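Local coordinates for protein extracellular serine protease (Aeromonas sobria, PDB 3WQB) that cleaves peptide bonds after paired basic residues, one of them lysine, as a secreted calcium-binding protease of the furin subfamily and a probable virulence factor, at residues A[108-118]-A[296-307]. The protein carries 1 engineered substitution. Residues are numbered along the deposited sequence; the frame is centred on the assembly and turned at random.
With CA (calcium ion), chain E.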
loop_
_atom_site.group_PDB
_atom_site.type_symbol
_atom_site.label_atom_id
_atom_site.label_comp_id
_atom_site.label_asym_id
_atom_site.label_seq_id
_atom_site.Cartn_x
_atom_site.Cartn_y
_atom_site.Cartn_z
ATOM N N PRO A 108 15.851 -7.622 14.984
ATOM C CA PRO A 108 16.457 -6.291 15.018
ATOM C C PRO A 108 17.442 -6.098 16.161
ATOM O O PRO A 108 17.329 -6.750 17.211
ATOM C CB PRO A 108 15.265 -5.351 15.215
ATOM C CG PRO A 108 14.082 -6.138 14.937
ATOM C CD PRO A 108 14.391 -7.567 15.163
ATOM N N THR A 109 18.385 -5.183 15.943
ATOM C CA THR A 109 19.322 -4.735 16.976
ATOM C C THR A 109 18.907 -3.391 17.560
ATOM O O THR A 109 19.446 -2.948 18.575
ATOM C CB THR A 109 20.745 -4.585 16.416
ATOM O OG1 THR A 109 20.713 -3.733 15.267
ATOM C CG2 THR A 109 21.309 -5.948 16.044
ATOM N N ASP A 110 17.955 -2.733 16.915
ATOM C CA ASP A 110 17.527 -1.411 17.347
ATOM C C ASP A 110 16.239 -1.510 18.164
ATOM O O ASP A 110 15.262 -2.082 17.696
ATOM C CB ASP A 110 17.312 -0.536 16.110
ATOM C CG ASP A 110 16.784 0.831 16.447
ATOM O OD1 ASP A 110 17.568 1.668 16.941
ATOM O OD2 ASP A 110 15.588 1.072 16.192
ATOM N N PRO A 111 16.225 -0.944 19.392
ATOM C CA PRO A 111 15.030 -1.070 20.242
ATOM C C PRO A 111 13.713 -0.579 19.618
ATOM O O PRO A 111 12.657 -1.119 19.949
ATOM C CB PRO A 111 15.390 -0.237 21.478
ATOM C CG PRO A 111 16.866 -0.323 21.542
ATOM C CD PRO A 111 17.330 -0.282 20.113
ATOM N N ASP A 112 13.759 0.430 18.747
ATOM C CA ASP A 112 12.518 0.943 18.153
ATOM C C ASP A 112 12.048 0.223 16.904
ATOM O O ASP A 112 10.975 0.525 16.378
ATOM C CB ASP A 112 12.551 2.447 17.918
ATOM C CG ASP A 112 11.593 3.176 18.836
ATOM O OD1 ASP A 112 10.383 2.840 18.848
ATOM O OD2 ASP A 112 12.053 4.061 19.570
ATOM N N THR A 113 12.820 -0.765 16.471
ATOM C CA THR A 113 12.564 -1.479 15.217
ATOM C C THR A 113 11.646 -2.686 15.507
ATOM O O THR A 113 12.008 -3.848 15.297
ATOM C CB THR A 113 13.926 -1.806 14.528
ATOM O OG1 THR A 113 14.606 -0.574 14.271
ATOM C CG2 THR A 113 13.760 -2.489 13.207
ATOM N N ALA A 114 10.446 -2.371 15.994
ATOM C CA ALA A 114 9.469 -3.350 16.495
ATOM C C ALA A 114 8.329 -3.590 15.515
ATOM O O ALA A 114 7.402 -4.348 15.795
ATOM C CB ALA A 114 8.893 -2.873 17.837
ATOM N N HIS A 115 8.397 -2.929 14.372
ATOM C CA HIS A 115 7.278 -2.855 13.458
ATOM C C HIS A 115 6.951 -4.229 12.856
ATOM O O HIS A 115 5.793 -4.674 12.877
ATOM C CB HIS A 115 7.650 -1.815 12.399
ATOM C CG HIS A 115 6.538 -1.410 11.493
ATOM N ND1 HIS A 115 6.337 -1.986 10.257
ATOM C CD2 HIS A 115 5.617 -0.427 11.608
ATOM C CE1 HIS A 115 5.318 -1.394 9.660
ATOM N NE2 HIS A 115 4.876 -0.430 10.450
ATOM N N GLY A 116 7.967 -4.910 12.346
ATOM C CA GLY A 116 7.786 -6.202 11.685
ATOM C C GLY A 116 7.327 -7.286 12.648
ATOM O O GLY A 116 6.548 -8.168 12.282
ATOM N N THR A 117 7.839 -7.238 13.875
ATOM C CA THR A 117 7.460 -8.188 14.909
ATOM C C THR A 117 6.006 -7.966 15.325
ATOM O O THR A 117 5.245 -8.920 15.514
ATOM C CB THR A 117 8.444 -8.097 16.086
ATOM O OG1 THR A 117 9.755 -8.419 15.603
ATOM C CG2 THR A 117 8.073 -9.047 17.219
ATOM N N SER A 118 5.613 -6.699 15.430
ATOM C CA SER A 118 4.219 -6.359 15.728
ATOM C C SER A 118 3.267 -6.814 14.612
ATOM O O SER A 118 2.215 -7.387 14.877
ATOM C CB SER A 118 4.082 -4.858 15.990
ATOM O OG SER A 118 4.818 -4.456 17.138
ATOM N N THR A 296 2.434 -8.878 19.488
ATOM C CA THR A 296 3.769 -9.227 19.923
ATOM C C THR A 296 4.748 -8.074 19.717
ATOM O O THR A 296 4.836 -7.493 18.632
ATOM C CB THR A 296 4.271 -10.459 19.159
ATOM O OG1 THR A 296 4.073 -10.259 17.753
ATOM C CG2 THR A 296 3.499 -11.707 19.571
ATOM N N ASP A 297 5.501 -7.768 20.768
ATOM C CA ASP A 297 6.538 -6.750 20.746
ATOM C C ASP A 297 7.901 -7.413 20.631
ATOM O O ASP A 297 8.011 -8.632 20.770
ATOM C CB ASP A 297 6.474 -5.966 22.059
ATOM C CG ASP A 297 7.231 -4.659 21.997
ATOM O OD1 ASP A 297 7.153 -3.984 20.947
ATOM O OD2 ASP A 297 7.907 -4.314 22.992
ATOM N N LEU A 298 8.944 -6.624 20.376
ATOM C CA LEU A 298 10.291 -7.143 20.593
ATOM C C LEU A 298 10.403 -7.617 22.044
ATOM O O LEU A 298 9.943 -6.924 22.954
ATOM C CB LEU A 298 11.354 -6.091 20.304
ATOM C CG LEU A 298 11.403 -5.525 18.886
ATOM C CD1 LEU A 298 12.571 -4.563 18.737
ATOM C CD2 LEU A 298 11.502 -6.636 17.864
ATOM N N PRO A 299 10.979 -8.814 22.265
ATOM C CA PRO A 299 10.973 -9.350 23.634
ATOM C C PRO A 299 11.827 -8.543 24.616
ATOM O O PRO A 299 12.853 -7.977 24.233
ATOM C CB PRO A 299 11.530 -10.768 23.469
ATOM C CG PRO A 299 12.198 -10.801 22.136
ATOM C CD PRO A 299 11.557 -9.758 21.290
ATOM N N GLY A 300 11.384 -8.488 25.866
ATOM C CA GLY A 300 12.147 -7.830 26.916
ATOM C C GLY A 300 11.736 -6.389 27.120
ATOM O O GLY A 300 11.166 -5.755 26.230
ATOM N N CYS A 301 12.042 -5.866 28.297
ATOM C CA CYS A 301 11.705 -4.494 28.619
ATOM C C CYS A 301 12.799 -3.522 28.156
ATOM O O CYS A 301 12.716 -2.332 28.408
ATOM C CB CYS A 301 11.366 -4.348 30.107
ATOM S SG CYS A 301 9.941 -5.356 30.656
ATOM N N ASP A 302 13.792 -4.042 27.440
ATOM C CA ASP A 302 14.836 -3.211 26.838
ATOM C C ASP A 302 14.697 -3.027 25.326
ATOM O O ASP A 302 15.486 -2.302 24.717
ATOM C CB ASP A 302 16.218 -3.790 27.149
ATOM C CG ASP A 302 16.373 -5.226 26.672
ATOM O OD1 ASP A 302 15.353 -5.933 26.477
ATOM O OD2 ASP A 302 17.533 -5.660 26.501
ATOM N N MET A 303 13.714 -3.694 24.726
ATOM C CA MET A 303 13.506 -3.645 23.276
ATOM C C MET A 303 12.025 -3.495 22.974
ATOM O O MET A 303 11.178 -4.025 23.692
ATOM C CB MET A 303 14.004 -4.940 22.621
ATOM C CG MET A 303 15.505 -5.201 22.780
ATOM S SD MET A 303 16.547 -4.077 21.827
ATOM C CE MET A 303 16.355 -4.763 20.188
ATOM N N GLY A 304 11.728 -2.803 21.882
ATOM C CA GLY A 304 10.375 -2.783 21.342
ATOM C C GLY A 304 9.578 -1.553 21.705
ATOM O O GLY A 304 10.079 -0.622 22.357
ATOM N N TYR A 305 8.313 -1.546 21.284
ATOM C CA TYR A 305 7.401 -0.454 21.638
ATOM C C TYR A 305 7.004 -0.488 23.120
ATOM O O TYR A 305 6.589 0.533 23.674
ATOM C CB TYR A 305 6.140 -0.489 20.776
ATOM C CG TYR A 305 6.345 -0.337 19.288
ATOM C CD1 TYR A 305 7.365 0.461 18.769
ATOM C CD2 TYR A 305 5.500 -0.996 18.390
ATOM C CE1 TYR A 305 7.536 0.608 17.398
ATOM C CE2 TYR A 305 5.662 -0.854 17.015
ATOM C CZ TYR A 305 6.683 -0.060 16.523
ATOM O OH TYR A 305 6.836 0.079 15.154
ATOM N N ASN A 306 7.131 -1.657 23.744
ATOM C CA ASN A 306 6.949 -1.812 25.177
ATOM C C ASN A 306 8.338 -2.006 25.783
ATOM O O ASN A 306 8.896 -3.111 25.785
ATOM C CB ASN A 306 6.010 -2.984 25.488
ATOM C CG ASN A 306 5.773 -3.179 26.976
ATOM O OD1 ASN A 306 6.236 -2.395 27.806
ATOM N ND2 ASN A 306 5.024 -4.221 27.318
ATOM N N ARG A 307 8.911 -0.894 26.237
ATOM C CA ARG A 307 10.232 -0.901 26.848
ATOM C C ARG A 307 10.336 0.234 27.849
ATOM O O ARG A 307 9.667 1.257 27.711
ATOM C CB ARG A 307 11.348 -0.835 25.790
ATOM C CG ARG A 307 11.497 0.498 25.076
ATOM C CD ARG A 307 12.645 0.470 24.084
ATOM N NE ARG A 307 12.968 1.804 23.574
ATOM C CZ ARG A 307 12.461 2.335 22.464
ATOM N NH1 ARG A 307 11.602 1.652 21.724
ATOM N NH2 ARG A 307 12.819 3.555 22.082
HETATM CA CA CA E . 9.482 -5.217 24.600
#
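A114 and Y305 meet methyl to ring: CB of A114 stands 3.6 Å from the centroid of the Y305 ring, 4° off its normal, a nearly ideal CH-pi contact. With CG anti to the carbonyl carbon (chi1 -61°), the tyrosine presents one face to this methyl, and its OH comes to the edge of the H115 imidazole, 3.4 Å from H115 CB. L298 packs beside A114, sending CD1 toward the carbonyls of P111 and T113; its CD2 lies 3.4 Å from T117 OG1, a hydroxyl whose main polar partner is A82.

Polar bonds frame this core. G304 N donates to P111 O (2.7 Å) on a lone pair in the carbonyl plane, and T296 OG1 donates to T117 O from above that carbonyl's plane. At the solvent side R307 NH2 forms a salt bridge with D112 OD2 (2.7 Å), the guanidinium almost perpendicular to the carboxylate, so that NH2 reaches OD2 from above the carboxylate plane; NH1 bonds G304 O, NE pairs with D309, and P111 CB lies over one guanidinium face, displaced toward its rim.

The second shell is a calcium site. D297 OD2 coordinates the ion at 2.4 Å while OD1 accepts from Y305 N at 2.7 Å; the carbonyls of L298, G300, M303, N306 and C326 complete the shell, and the C301–C326 disulfide ties the loop. One carboxylate thus binds the metal and two successive backbone N-H groups, of Y305 and N306, consistent with calcium ordering the loop that packs against helix 115-124, which starts at H115, the predicted charge-relay histidine, hydrogen-bonded to D78.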